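Local coordinates for periplasmic binding protein component of an ABC type zinc uptake transporter (Synechocystis sp., PDB 1PQ4) that probably captures zinc in the periplasm, holding it between histidine side chains, and passes it to an ABC-type uptake transporter, at residues Q183-L188 with A279-I284; K192-H197 with T239-E244; V210-E215 with K227-T232; G243-S248 with L265-A270. All blocks are in the same frame, centred on the assembly; numbering follows the deposited sequence.

Contact 1 (Q183-L188 with A279-I284); sequences QILQPL and AVAQKI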
loop_
_atom_site.group_PDB
_atom_site.type_symbol
_atom_site.label_atom_id
_atom_site.label_comp_id
_atom_site.label_asym_id
_atom_site.label_seq_id
_atom_site.Cartn_x
_atom_site.Cartn_y
_atom_site.Cartn_z
ATOM N N GLN A 183 15.405 -0.565 -12.601
ATOM C CA GLN A 183 15.877 -0.323 -13.964
ATOM C C GLN A 183 14.999 0.756 -14.645
ATOM O O GLN A 183 15.487 1.639 -15.343
ATOM C CB GLN A 183 15.839 -1.613 -14.784
ATOM C CG GLN A 183 16.901 -2.611 -14.339
ATOM C CD GLN A 183 16.982 -3.849 -15.215
ATOM O OE1 GLN A 183 15.984 -4.547 -15.432
ATOM N NE2 GLN A 183 18.188 -4.138 -15.715
ATOM N N ILE A 184 13.704 0.661 -14.440
ATOM C CA ILE A 184 12.772 1.650 -14.979
ATOM C C ILE A 184 13.042 3.041 -14.410
ATOM O O ILE A 184 13.063 4.016 -15.150
ATOM C CB ILE A 184 11.302 1.239 -14.648
ATOM C CG1 ILE A 184 10.979 -0.056 -15.385
ATOM C CG2 ILE A 184 10.306 2.383 -14.978
ATOM C CD1 ILE A 184 9.744 -0.786 -14.872
ATOM N N LEU A 185 13.283 3.144 -13.097
ATOM C CA LEU A 185 13.441 4.452 -12.466
ATOM C C LEU A 185 14.833 5.045 -12.315
ATOM O O LEU A 185 14.960 6.247 -12.131
ATOM C CB LEU A 185 12.811 4.409 -11.050
ATOM C CG LEU A 185 11.342 4.610 -10.659
ATOM C CD1 LEU A 185 10.488 4.915 -11.833
ATOM C CD2 LEU A 185 10.833 3.427 -9.844
ATOM N N GLN A 186 15.890 4.253 -12.368
ATOM C CA GLN A 186 17.186 4.894 -12.135
ATOM C C GLN A 186 17.673 5.984 -13.100
ATOM O O GLN A 186 18.299 6.941 -12.653
ATOM C CB GLN A 186 18.296 3.853 -11.943
ATOM C CG GLN A 186 18.157 3.019 -10.638
ATOM C CD GLN A 186 17.576 3.795 -9.423
ATOM O OE1 GLN A 186 16.379 4.128 -9.386
ATOM N NE2 GLN A 186 18.426 4.067 -8.428
ATOM N N PRO A 187 17.319 5.908 -14.403
ATOM C CA PRO A 187 17.804 6.941 -15.328
ATOM C C PRO A 187 17.085 8.292 -15.357
ATOM O O PRO A 187 17.536 9.203 -16.011
ATOM C CB PRO A 187 17.759 6.222 -16.680
ATOM C CG PRO A 187 16.494 5.403 -16.568
ATOM C CD PRO A 187 16.554 4.870 -15.126
ATOM N N LEU A 188 15.976 8.434 -14.656
ATOM C CA LEU A 188 15.268 9.707 -14.667
ATOM C C LEU A 188 16.074 10.866 -14.121
ATOM O O LEU A 188 16.653 10.775 -13.057
ATOM C CB LEU A 188 13.990 9.580 -13.864
ATOM C CG LEU A 188 13.154 8.338 -14.231
ATOM C CD1 LEU A 188 11.854 8.384 -13.438
ATOM C CD2 LEU A 188 12.874 8.304 -15.745
ATOM N N ALA A 279 3.288 -0.708 -13.443
ATOM C CA ALA A 279 2.586 0.363 -14.174
ATOM C C ALA A 279 2.876 1.704 -13.511
ATOM O O ALA A 279 3.058 2.726 -14.198
ATOM C CB ALA A 279 1.063 0.095 -14.205
ATOM N N VAL A 280 2.914 1.723 -12.166
ATOM C CA VAL A 280 3.196 2.966 -11.447
ATOM C C VAL A 280 4.552 3.526 -11.805
ATOM O O VAL A 280 4.715 4.745 -12.084
ATOM C CB VAL A 280 3.106 2.788 -9.876
ATOM C CG1 VAL A 280 3.638 4.034 -9.162
ATOM C CG2 VAL A 280 1.621 2.591 -9.489
ATOM N N ALA A 281 5.533 2.641 -11.824
ATOM C CA ALA A 281 6.890 3.057 -12.141
ATOM C C ALA A 281 6.957 3.607 -13.598
ATOM O O ALA A 281 7.588 4.633 -13.868
ATOM C CB ALA A 281 7.852 1.841 -11.977
ATOM N N GLN A 282 6.315 2.901 -14.519
ATOM C CA GLN A 282 6.295 3.359 -15.918
ATOM C C GLN A 282 5.591 4.713 -16.039
ATOM O O GLN A 282 6.013 5.585 -16.838
ATOM C CB GLN A 282 5.592 2.321 -16.786
ATOM C CG GLN A 282 6.421 1.065 -16.844
ATOM C CD GLN A 282 5.693 -0.071 -17.517
ATOM O OE1 GLN A 282 4.459 -0.189 -17.408
ATOM N NE2 GLN A 282 6.451 -0.936 -18.196
ATOM N N LYS A 283 4.505 4.891 -15.274
ATOM C CA LYS A 283 3.830 6.201 -15.301
ATOM C C LYS A 283 4.714 7.307 -14.820
ATOM O O LYS A 283 4.737 8.424 -15.369
ATOM C CB LYS A 283 2.561 6.187 -14.446
ATOM C CG LYS A 283 1.378 5.656 -15.240
ATOM C CD LYS A 283 0.106 5.531 -14.443
ATOM C CE LYS A 283 -0.989 4.973 -15.394
ATOM N NZ LYS A 283 -2.158 4.498 -14.609
ATOM N N ILE A 284 5.472 7.023 -13.773
ATOM C CA ILE A 284 6.349 8.050 -13.252
ATOM C C ILE A 284 7.471 8.315 -14.237
ATOM O O ILE A 284 7.850 9.465 -14.462
ATOM C CB ILE A 284 6.928 7.642 -11.876
ATOM C CG1 ILE A 284 5.823 7.779 -10.815
ATOM C CG2 ILE A 284 8.117 8.537 -11.507
ATOM C CD1 ILE A 284 4.451 7.155 -11.056
#

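Contact 2 (K192-H197 with T239-E244); sequences KFIVFH and TMVFGE. With ZN (zinc ion), chain C.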
loop_
_atom_site.group_PDB
_atom_site.type_symbol
_atom_site.label_atom_id
_atom_site.label_comp_id
_atom_site.label_asym_id
_atom_site.label_seq_id
_atom_site.Cartn_x
_atom_site.Cartn_y
_atom_site.Cartn_z
ATOM N N LYS A 192 11.362 14.029 -8.924
ATOM C CA LYS A 192 10.169 14.466 -8.210
ATOM C C LYS A 192 8.857 14.090 -8.892
ATOM O O LYS A 192 8.812 14.058 -10.126
ATOM C CB LYS A 192 10.240 15.987 -8.080
ATOM C CG LYS A 192 11.531 16.465 -7.430
ATOM C CD LYS A 192 11.583 17.988 -7.283
ATOM C CE LYS A 192 12.930 18.409 -6.693
ATOM N NZ LYS A 192 12.986 19.838 -6.299
ATOM N N PHE A 193 7.814 13.747 -8.114
ATOM C CA PHE A 193 6.475 13.486 -8.712
ATOM C C PHE A 193 5.434 14.026 -7.733
ATOM O O PHE A 193 5.640 14.023 -6.521
ATOM C CB PHE A 193 6.201 12.008 -9.100
ATOM C CG PHE A 193 6.180 11.032 -7.949
ATOM C CD1 PHE A 193 4.986 10.442 -7.556
ATOM C CD2 PHE A 193 7.371 10.664 -7.282
ATOM C CE1 PHE A 193 4.950 9.499 -6.529
ATOM C CE2 PHE A 193 7.353 9.704 -6.232
ATOM C CZ PHE A 193 6.139 9.126 -5.864
ATOM N N ILE A 194 4.335 14.549 -8.263
ATOM C CA ILE A 194 3.283 15.134 -7.408
ATOM C C ILE A 194 2.129 14.186 -7.402
ATOM O O ILE A 194 1.706 13.727 -8.448
ATOM C CB ILE A 194 2.750 16.446 -7.980
ATOM C CG1 ILE A 194 3.896 17.379 -8.266
ATOM C CG2 ILE A 194 1.774 17.096 -7.001
ATOM C CD1 ILE A 194 3.462 18.708 -8.939
ATOM N N VAL A 195 1.588 13.928 -6.219
ATOM C CA VAL A 195 0.476 13.017 -6.050
ATOM C C VAL A 195 -0.457 13.670 -5.074
ATOM O O VAL A 195 -0.083 14.585 -4.344
ATOM C CB VAL A 195 0.874 11.653 -5.410
ATOM C CG1 VAL A 195 1.684 10.883 -6.338
ATOM C CG2 VAL A 195 1.665 11.894 -4.089
ATOM N N PHE A 196 -1.679 13.209 -5.077
ATOM C CA PHE A 196 -2.602 13.826 -4.163
ATOM C C PHE A 196 -2.347 13.289 -2.759
ATOM O O PHE A 196 -1.914 14.034 -1.901
ATOM C CB PHE A 196 -4.045 13.566 -4.578
ATOM C CG PHE A 196 -5.025 14.182 -3.627
ATOM C CD1 PHE A 196 -5.172 15.574 -3.575
ATOM C CD2 PHE A 196 -5.693 13.395 -2.691
ATOM C CE1 PHE A 196 -5.952 16.174 -2.615
ATOM C CE2 PHE A 196 -6.494 14.013 -1.706
ATOM C CZ PHE A 196 -6.608 15.405 -1.687
ATOM N N HIS A 197 -2.587 11.990 -2.566
ATOM C CA HIS A 197 -2.440 11.371 -1.226
ATOM C C HIS A 197 -1.055 10.714 -1.151
ATOM O O HIS A 197 -0.695 9.908 -2.016
ATOM C CB HIS A 197 -3.552 10.355 -1.060
ATOM C CG HIS A 197 -3.437 9.546 0.183
ATOM N ND1 HIS A 197 -3.725 10.056 1.432
ATOM C CD2 HIS A 197 -3.065 8.254 0.374
ATOM C CE1 HIS A 197 -3.548 9.116 2.341
ATOM N NE2 HIS A 197 -3.141 8.016 1.729
ATOM N N THR A 239 5.628 17.427 -15.494
ATOM C CA THR A 239 4.826 17.106 -16.668
ATOM C C THR A 239 3.475 16.442 -16.440
ATOM O O THR A 239 2.618 16.396 -17.332
ATOM C CB THR A 239 5.684 16.165 -17.570
ATOM O OG1 THR A 239 6.397 16.960 -18.528
ATOM C CG2 THR A 239 4.843 15.065 -18.273
ATOM N N MET A 240 3.290 15.909 -15.244
ATOM C CA MET A 240 2.090 15.173 -14.977
ATOM C C MET A 240 1.733 15.321 -13.531
ATOM O O MET A 240 2.609 15.544 -12.693
ATOM C CB MET A 240 2.352 13.715 -15.296
ATOM C CG MET A 240 1.141 12.863 -15.446
ATOM S SD MET A 240 0.640 12.954 -17.146
ATOM C CE MET A 240 2.199 12.469 -17.951
ATOM N N VAL A 241 0.450 15.228 -13.226
ATOM C CA VAL A 241 0.045 15.324 -11.833
ATOM C C VAL A 241 -0.727 14.043 -11.591
ATOM O O VAL A 241 -1.575 13.662 -12.408
ATOM C CB VAL A 241 -0.855 16.542 -11.551
ATOM C CG1 VAL A 241 -1.251 16.555 -10.088
ATOM C CG2 VAL A 241 -0.101 17.822 -11.916
ATOM N N PHE A 242 -0.401 13.347 -10.501
ATOM C CA PHE A 242 -1.078 12.101 -10.238
ATOM C C PHE A 242 -2.136 12.272 -9.178
ATOM O O PHE A 242 -2.001 13.081 -8.279
ATOM C CB PHE A 242 -0.074 11.062 -9.785
ATOM C CG PHE A 242 0.918 10.728 -10.821
ATOM C CD1 PHE A 242 2.203 11.260 -10.768
ATOM C CD2 PHE A 242 0.570 9.893 -11.871
ATOM C CE1 PHE A 242 3.141 10.963 -11.757
ATOM C CE2 PHE A 242 1.524 9.581 -12.877
ATOM C CZ PHE A 242 2.800 10.121 -12.808
ATOM N N GLY A 243 -3.204 11.511 -9.330
ATOM C CA GLY A 243 -4.276 11.532 -8.343
ATOM C C GLY A 243 -4.454 10.064 -8.008
ATOM O O GLY A 243 -3.796 9.195 -8.578
ATOM N N GLU A 244 -5.337 9.772 -7.086
ATOM C CA GLU A 244 -5.561 8.390 -6.686
ATOM C C GLU A 244 -7.047 8.127 -6.803
ATOM O O GLU A 244 -7.863 9.034 -6.563
ATOM C CB GLU A 244 -5.076 8.197 -5.235
ATOM C CG GLU A 244 -3.642 7.850 -5.163
ATOM C CD GLU A 244 -2.776 8.925 -4.546
ATOM O OE1 GLU A 244 -3.103 10.135 -4.721
ATOM O OE2 GLU A 244 -1.756 8.530 -3.903
HETATM ZN ZN ZN C . -2.976 6.115 2.499
HETATM O O HOH W 1 4.396 14.593 -11.097
HETATM O O HOH W 2 -3.556 4.512 0.984
#

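Contact 3 (V210-E215 with K227-T232); sequences VQIPIE and KQLIDT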
loop_
_atom_site.group_PDB
_atom_site.type_symbol
_atom_site.label_atom_id
_atom_site.label_comp_id
_atom_site.label_asym_id
_atom_site.label_seq_id
_atom_site.Cartn_x
_atom_site.Cartn_y
_atom_site.Cartn_z
ATOM N N VAL A 210 11.290 11.640 -5.087
ATOM C CA VAL A 210 10.831 12.607 -4.114
ATOM C C VAL A 210 9.345 12.741 -4.353
ATOM O O VAL A 210 8.918 13.167 -5.415
ATOM C CB VAL A 210 11.516 13.974 -4.312
ATOM C CG1 VAL A 210 10.868 15.003 -3.410
ATOM C CG2 VAL A 210 13.034 13.858 -3.959
ATOM N N GLN A 211 8.554 12.359 -3.373
ATOM C CA GLN A 211 7.114 12.437 -3.529
ATOM C C GLN A 211 6.694 13.801 -3.028
ATOM O O GLN A 211 7.067 14.169 -1.936
ATOM C CB GLN A 211 6.475 11.344 -2.666
ATOM C CG GLN A 211 5.048 11.575 -2.325
ATOM C CD GLN A 211 4.500 10.549 -1.323
ATOM O OE1 GLN A 211 4.925 10.481 -0.149
ATOM N NE2 GLN A 211 3.562 9.768 -1.777
ATOM N N ILE A 212 5.925 14.548 -3.812
ATOM C CA ILE A 212 5.456 15.881 -3.409
ATOM C C ILE A 212 3.945 15.716 -3.276
ATOM O O ILE A 212 3.218 15.536 -4.264
ATOM C CB ILE A 212 5.774 16.955 -4.498
ATOM C CG1 ILE A 212 7.299 17.081 -4.668
ATOM C CG2 ILE A 212 5.192 18.302 -4.093
ATOM C CD1 ILE A 212 7.748 17.834 -5.918
ATOM N N PRO A 213 3.450 15.745 -2.050
ATOM C CA PRO A 213 2.009 15.568 -1.906
ATOM C C PRO A 213 1.200 16.836 -1.965
ATOM O O PRO A 213 1.678 17.911 -1.597
ATOM C CB PRO A 213 1.886 14.878 -0.540
ATOM C CG PRO A 213 3.012 15.509 0.239
ATOM C CD PRO A 213 4.157 15.529 -0.767
ATOM N N ILE A 214 -0.023 16.703 -2.452
ATOM C CA ILE A 214 -0.934 17.845 -2.526
ATOM C C ILE A 214 -1.772 17.895 -1.222
ATOM O O ILE A 214 -1.981 18.964 -0.652
ATOM C CB ILE A 214 -1.933 17.691 -3.711
ATOM C CG1 ILE A 214 -1.199 17.727 -5.042
ATOM C CG2 ILE A 214 -2.970 18.867 -3.708
ATOM C CD1 ILE A 214 -1.999 17.208 -6.234
ATOM N N GLU A 215 -2.309 16.762 -0.789
ATOM C CA GLU A 215 -3.103 16.801 0.446
ATOM C C GLU A 215 -2.228 17.221 1.616
ATOM O O GLU A 215 -1.026 16.971 1.626
ATOM C CB GLU A 215 -3.755 15.444 0.756
ATOM C CG GLU A 215 -2.826 14.384 1.259
ATOM C CD GLU A 215 -3.507 13.359 2.188
ATOM O OE1 GLU A 215 -4.513 12.710 1.787
ATOM O OE2 GLU A 215 -3.003 13.209 3.334
ATOM N N LYS A 227 -1.603 27.345 -4.619
ATOM C CA LYS A 227 -0.785 28.195 -5.472
ATOM C C LYS A 227 0.675 27.866 -5.259
ATOM O O LYS A 227 1.414 27.638 -6.216
ATOM C CB LYS A 227 -1.040 29.669 -5.155
ATOM N N GLN A 228 1.082 27.846 -3.996
ATOM C CA GLN A 228 2.459 27.547 -3.646
ATOM C C GLN A 228 2.865 26.218 -4.285
ATOM O O GLN A 228 3.975 26.064 -4.812
ATOM C CB GLN A 228 2.593 27.468 -2.130
ATOM C CG GLN A 228 4.020 27.394 -1.655
ATOM C CD GLN A 228 4.117 27.338 -0.145
ATOM O OE1 GLN A 228 3.575 26.429 0.492
ATOM N NE2 GLN A 228 4.807 28.316 0.440
ATOM N N LEU A 229 1.941 25.264 -4.246
ATOM C CA LEU A 229 2.167 23.954 -4.819
ATOM C C LEU A 229 2.284 24.108 -6.323
ATOM O O LEU A 229 3.075 23.423 -6.969
ATOM C CB LEU A 229 1.001 23.045 -4.469
ATOM C CG LEU A 229 1.225 21.549 -4.577
ATOM C CD1 LEU A 229 2.485 21.168 -3.843
ATOM C CD2 LEU A 229 0.035 20.836 -3.982
ATOM N N ILE A 230 1.490 25.015 -6.883
ATOM C CA ILE A 230 1.532 25.272 -8.320
ATOM C C ILE A 230 2.904 25.826 -8.744
ATOM O O ILE A 230 3.470 25.405 -9.766
ATOM C CB ILE A 230 0.419 26.265 -8.758
ATOM C CG1 ILE A 230 -0.946 25.558 -8.743
ATOM C CG2 ILE A 230 0.714 26.780 -10.154
ATOM C CD1 ILE A 230 -2.139 26.506 -8.705
ATOM N N ASP A 231 3.435 26.760 -7.956
ATOM C CA ASP A 231 4.748 27.345 -8.250
ATOM C C ASP A 231 5.803 26.253 -8.170
ATOM O O ASP A 231 6.575 26.056 -9.107
ATOM C CB ASP A 231 5.075 28.469 -7.264
ATOM C CG ASP A 231 4.155 29.666 -7.430
ATOM O OD1 ASP A 231 3.781 29.963 -8.589
ATOM O OD2 ASP A 231 3.813 30.313 -6.413
ATOM N N THR A 232 5.811 25.543 -7.044
ATOM C CA THR A 232 6.720 24.421 -6.813
ATOM C C THR A 232 6.785 23.543 -8.058
ATOM O O THR A 232 7.852 23.180 -8.534
ATOM C CB THR A 232 6.203 23.529 -5.676
ATOM O OG1 THR A 232 6.257 24.253 -4.441
ATOM C CG2 THR A 232 7.025 22.248 -5.584
#

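Contact 4 (G243-S248 with L265-A270); sequences GETQFS and LLDPLA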
loop_
_atom_site.group_PDB
_atom_site.type_symbol
_atom_site.label_atom_id
_atom_site.label_comp_id
_atom_site.label_asym_id
_atom_site.label_seq_id
_atom_site.Cartn_x
_atom_site.Cartn_y
_atom_site.Cartn_z
ATOM N N GLY A 243 -3.204 11.511 -9.330
ATOM C CA GLY A 243 -4.276 11.532 -8.343
ATOM C C GLY A 243 -4.454 10.064 -8.008
ATOM O O GLY A 243 -3.796 9.195 -8.578
ATOM N N GLU A 244 -5.337 9.772 -7.086
ATOM C CA GLU A 244 -5.561 8.390 -6.686
ATOM C C GLU A 244 -7.047 8.127 -6.803
ATOM O O GLU A 244 -7.863 9.034 -6.563
ATOM C CB GLU A 244 -5.076 8.197 -5.235
ATOM C CG GLU A 244 -3.642 7.850 -5.163
ATOM C CD GLU A 244 -2.776 8.925 -4.546
ATOM O OE1 GLU A 244 -3.103 10.135 -4.721
ATOM O OE2 GLU A 244 -1.756 8.530 -3.903
ATOM N N THR A 245 -7.405 6.898 -7.169
ATOM C CA THR A 245 -8.822 6.541 -7.346
ATOM C C THR A 245 -9.670 6.707 -6.121
ATOM O O THR A 245 -10.847 6.989 -6.234
ATOM C CB THR A 245 -9.043 5.056 -7.737
ATOM O OG1 THR A 245 -7.778 4.393 -7.953
ATOM C CG2 THR A 245 -9.906 4.986 -8.972
ATOM N N GLN A 246 -9.072 6.511 -4.947
ATOM C CA GLN A 246 -9.839 6.587 -3.700
ATOM C C GLN A 246 -10.086 7.997 -3.203
ATOM O O GLN A 246 -10.771 8.177 -2.218
ATOM C CB GLN A 246 -9.136 5.771 -2.590
ATOM C CG GLN A 246 -8.996 4.280 -2.922
ATOM C CD GLN A 246 -7.817 3.980 -3.866
ATOM O OE1 GLN A 246 -7.678 2.853 -4.395
ATOM N NE2 GLN A 246 -6.963 4.985 -4.077
ATOM N N PHE A 247 -9.507 8.995 -3.858
ATOM C CA PHE A 247 -9.699 10.366 -3.405
ATOM C C PHE A 247 -10.119 11.208 -4.596
ATOM O O PHE A 247 -9.889 10.843 -5.741
ATOM C CB PHE A 247 -8.395 10.924 -2.819
ATOM C CG PHE A 247 -7.794 10.060 -1.735
ATOM C CD1 PHE A 247 -6.920 9.025 -2.044
ATOM C CD2 PHE A 247 -8.137 10.263 -0.406
ATOM C CE1 PHE A 247 -6.400 8.205 -1.044
ATOM C CE2 PHE A 247 -7.615 9.440 0.607
ATOM C CZ PHE A 247 -6.755 8.422 0.282
ATOM N N SER A 248 -10.748 12.335 -4.323
ATOM C CA SER A 248 -11.177 13.219 -5.387
ATOM C C SER A 248 -9.921 13.668 -6.143
ATOM O O SER A 248 -8.866 13.890 -5.524
ATOM C CB SER A 248 -11.850 14.445 -4.786
ATOM O OG SER A 248 -11.894 15.441 -5.773
ATOM N N LEU A 265 -3.849 8.415 -12.894
ATOM C CA LEU A 265 -4.255 7.798 -11.645
ATOM C C LEU A 265 -3.228 6.799 -11.174
ATOM O O LEU A 265 -2.637 6.073 -11.978
ATOM C CB LEU A 265 -5.563 7.041 -11.801
ATOM C CG LEU A 265 -6.837 7.869 -11.971
ATOM C CD1 LEU A 265 -8.068 6.968 -11.889
ATOM C CD2 LEU A 265 -6.872 8.920 -10.885
ATOM N N LEU A 266 -2.981 6.775 -9.871
ATOM C CA LEU A 266 -2.082 5.746 -9.318
ATOM C C LEU A 266 -3.036 5.062 -8.335
ATOM O O LEU A 266 -3.900 5.728 -7.730
ATOM C CB LEU A 266 -0.886 6.358 -8.582
ATOM C CG LEU A 266 0.086 7.173 -9.416
ATOM C CD1 LEU A 266 1.295 7.601 -8.552
ATOM C CD2 LEU A 266 0.567 6.339 -10.605
ATOM N N ASP A 267 -2.967 3.752 -8.217
ATOM C CA ASP A 267 -3.877 3.064 -7.308
ATOM C C ASP A 267 -3.048 2.382 -6.208
ATOM O O ASP A 267 -2.465 1.317 -6.434
ATOM C CB ASP A 267 -4.650 1.985 -8.045
ATOM C CG ASP A 267 -5.713 1.371 -7.185
ATOM O OD1 ASP A 267 -5.733 1.655 -5.945
ATOM O OD2 ASP A 267 -6.523 0.594 -7.743
ATOM N N PRO A 268 -2.962 2.993 -5.035
ATOM C CA PRO A 268 -2.172 2.331 -3.972
ATOM C C PRO A 268 -2.825 1.043 -3.437
ATOM O O PRO A 268 -2.160 0.248 -2.764
ATOM C CB PRO A 268 -2.055 3.422 -2.904
ATOM C CG PRO A 268 -3.383 4.134 -3.027
ATOM C CD PRO A 268 -3.522 4.278 -4.576
ATOM N N LEU A 269 -4.111 0.808 -3.756
ATOM C CA LEU A 269 -4.824 -0.367 -3.240
ATOM C C LEU A 269 -5.126 -1.445 -4.265
ATOM O O LEU A 269 -5.953 -2.331 -4.018
ATOM C CB LEU A 269 -6.171 0.015 -2.561
ATOM C CG LEU A 269 -6.088 1.036 -1.424
ATOM C CD1 LEU A 269 -7.490 1.173 -0.740
ATOM C CD2 LEU A 269 -5.050 0.558 -0.393
ATOM N N ALA A 270 -4.455 -1.394 -5.402
ATOM C CA ALA A 270 -4.669 -2.413 -6.440
ATOM C C ALA A 270 -4.378 -3.826 -5.908
ATOM O O ALA A 270 -3.356 -4.033 -5.247
ATOM C CB ALA A 270 -3.752 -2.129 -7.652
#

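Contact 1 (Q183-L188 with A279-I284)
The flat group met here is the A281-Q282 peptide of helix 273-288: I184 lays its CG2 methyl over one face of it, 3.8 Å from A281 C and almost straight above that atom. On the same side of the plane, but nearer the oxygen, L185 CD1 comes obliquely to 3.6 Å from A281 O. These are van der Waals contacts of methyl groups with a peptide; no hydrogen bond joins the two segments.

A281 itself offers a methyl to both residues, its CB lying 3.9 Å from I184 CG2 and 4.0 Å from L185 CD2. The small alanine therefore sits between two branched side chains, and the backbones come close, I184 CA and A281 CA being 6.7 Å apart. With chi1 of I184 at -65°, CG1 lies anti to the carbonyl carbon, which leaves CG2 anti to the backbone N and turned onto the peptide, while CD1 approaches the aliphatic part of Q282, 4.3 Å from its CG. Further along, I284 CG2 receives L185 CD1 and L188 CD1, the latter at 4.2 Å. L188 is brought back by the type I turn L185-L188 at the C-terminal part of helix 160-185; R191 donates to the carbonyls of both L185 and L188.

I184 and L188 also touch A285 of helix 273-288. That helix has a second side: V280 and K283 pack on L266 of strand 262-266, and K283 also meets F242 of strand 240-244. Helix 273-288 thus lies between helix 160-185 and the strands of the C-terminal lobe, which supplies H197 to the zinc.

Contact 2 (K192-H197 with T239-E244)
F242 and E244 bury the most surface here, followed by I194. F242 N donates to I194 O at 3.0 Å, N-H...O angle 161°. The same oxygen lies at the edge of the F242 ring, 3.4 Å from F242 CD1. V195 CG1 packs against F242 CB at 3.9 Å, and M240 CG, of the same strand as F242, lies over one face of the ring near its rim. A water bridges the segments, accepting from I194 N and donating to M240 O.

Strands 192-195 and 240-244 run in the same sense but splay by 43°, neighbours in the core of an alpha/beta lobe, with the zinc ligand H197 just beyond the end of strand 192-195. E244, bent at chi2, reaches H197 there: OE1 accepts from H197 N at 2.9 Å on its syn side, 31° out of the carboxylate plane. OE2 lies 2.6 Å from H197 O, so the acid is probably protonated there; it also accepts from W200. H197 NE2 binds the zinc ion at 2.1 Å, beside H37, H133 and a water, while E215 holds H197 ND1. E244 is thus second-shell. With an alanine in place of E244, the H197 amide would probably lose its acceptor and the backbone carrying the zinc ligand would be freer to shift.

Contact 3 (V210-E215 with K227-T232)
L229 sets its two methyls on two isoleucines, I212 in strand 210-213 and I214 just beyond it. CD2 sits on I214, 3.5 Å from I214 CG1 and equally near I214 CA, with CB and CG2 hardly further, so this methyl meets both backbone and side chain; the two side chains cross at about a right angle. CD1 goes the other way along the strand, to I212 CG2 at 4.0 Å, the side chains sliding past each other in opposite directions, and it also reaches P213 O. Leucine CG anti to the backbone N (chi1 -161°) carries the fork off the helix in this direction.

One turn on, T232 adds a marginal touch, its CG2 being 4.5 Å from I212 CD1. Its hydroxyl is turned back to its own helix: T232 OG1 donates to Q228 O at 2.9 Å, 36° out of the carbonyl plane, while T232 N reaches that oxygen from the opposite face. No hydrogen bond crosses the contact, which is small (177 Å²) and wholly apolar in its side chains.

Segments 227-232 and 210-213 run at 150°, nearly antiparallel, as expected where helix 223-234 carries the chain back from strand 210-213 toward strand 240-244. Strand 192-195 lies beside strand 210-213, and I214 also packs on I194 and on helix 250-259.

Contact 4 (G243-S248 with L265-A270)
G243 O accepts from L266 N at 2.9 Å, N-H...O angle 157°, while L265 CA-H also points at this oxygen. The bond pairs strands 240-244 and 262-266 in parallel, the two strands of a beta-alpha-beta unit whose crossover is helix 250-259. E244 CA makes a CA-H...O contact with L266 O, and E244 CG crosses P268 at about a right angle, 3.6 Å from P268 CD; the P268 side chain is itself about 6 Å from the zinc. T245 then rests its CG2 on L265 CD1 at 4.0 Å.

Q246 is bent at chi2 (80°), which brings its amide end across D267 and up to P268 and L269. As modelled, Q246 OE1 lies 2.8 Å from D267 OD1; the amide is probably turned over, and the pair may then be a hydrogen bond. D267 OD1 accepts from L269 N at 2.9 Å, an Asx turn, from above the carboxylate plane. An alanine at D267 would be likely to cost L269 N its acceptor and Q246 its polar neighbour. F247, closing the turn with F247 N to E244 O, stacks its ring on H197.

One firm backbone bond thus fixes the strand ends against each other, and the Asx turn fixes the D267 carboxylate beyond them, where it could also hold the Q246 amide.

How the contacts relate
From the N terminus, contact 1 opens first, at the end of helix 160-185, and closes last, on helix 273-288, so its loop encloses the other three. Contact 2 opens at strand 192-195 and closes at strand 240-244; contact 3 falls wholly within that span, setting helix 223-234 against strand 210-213. Contact 4 starts on G243 and E244, where contact 2 ends, and closes on strand 262-266, after contact 3 in series. Contacts 2 and 4 therefore share strand 240-244, which lies between strands 192-195 and 262-266. F242 and L266 meet helix 273-288 of contact 1, while E215, at the end of segment 210-215, is hydrogen-bonded to H197 of contact 2 and so joins that segment to the zinc site.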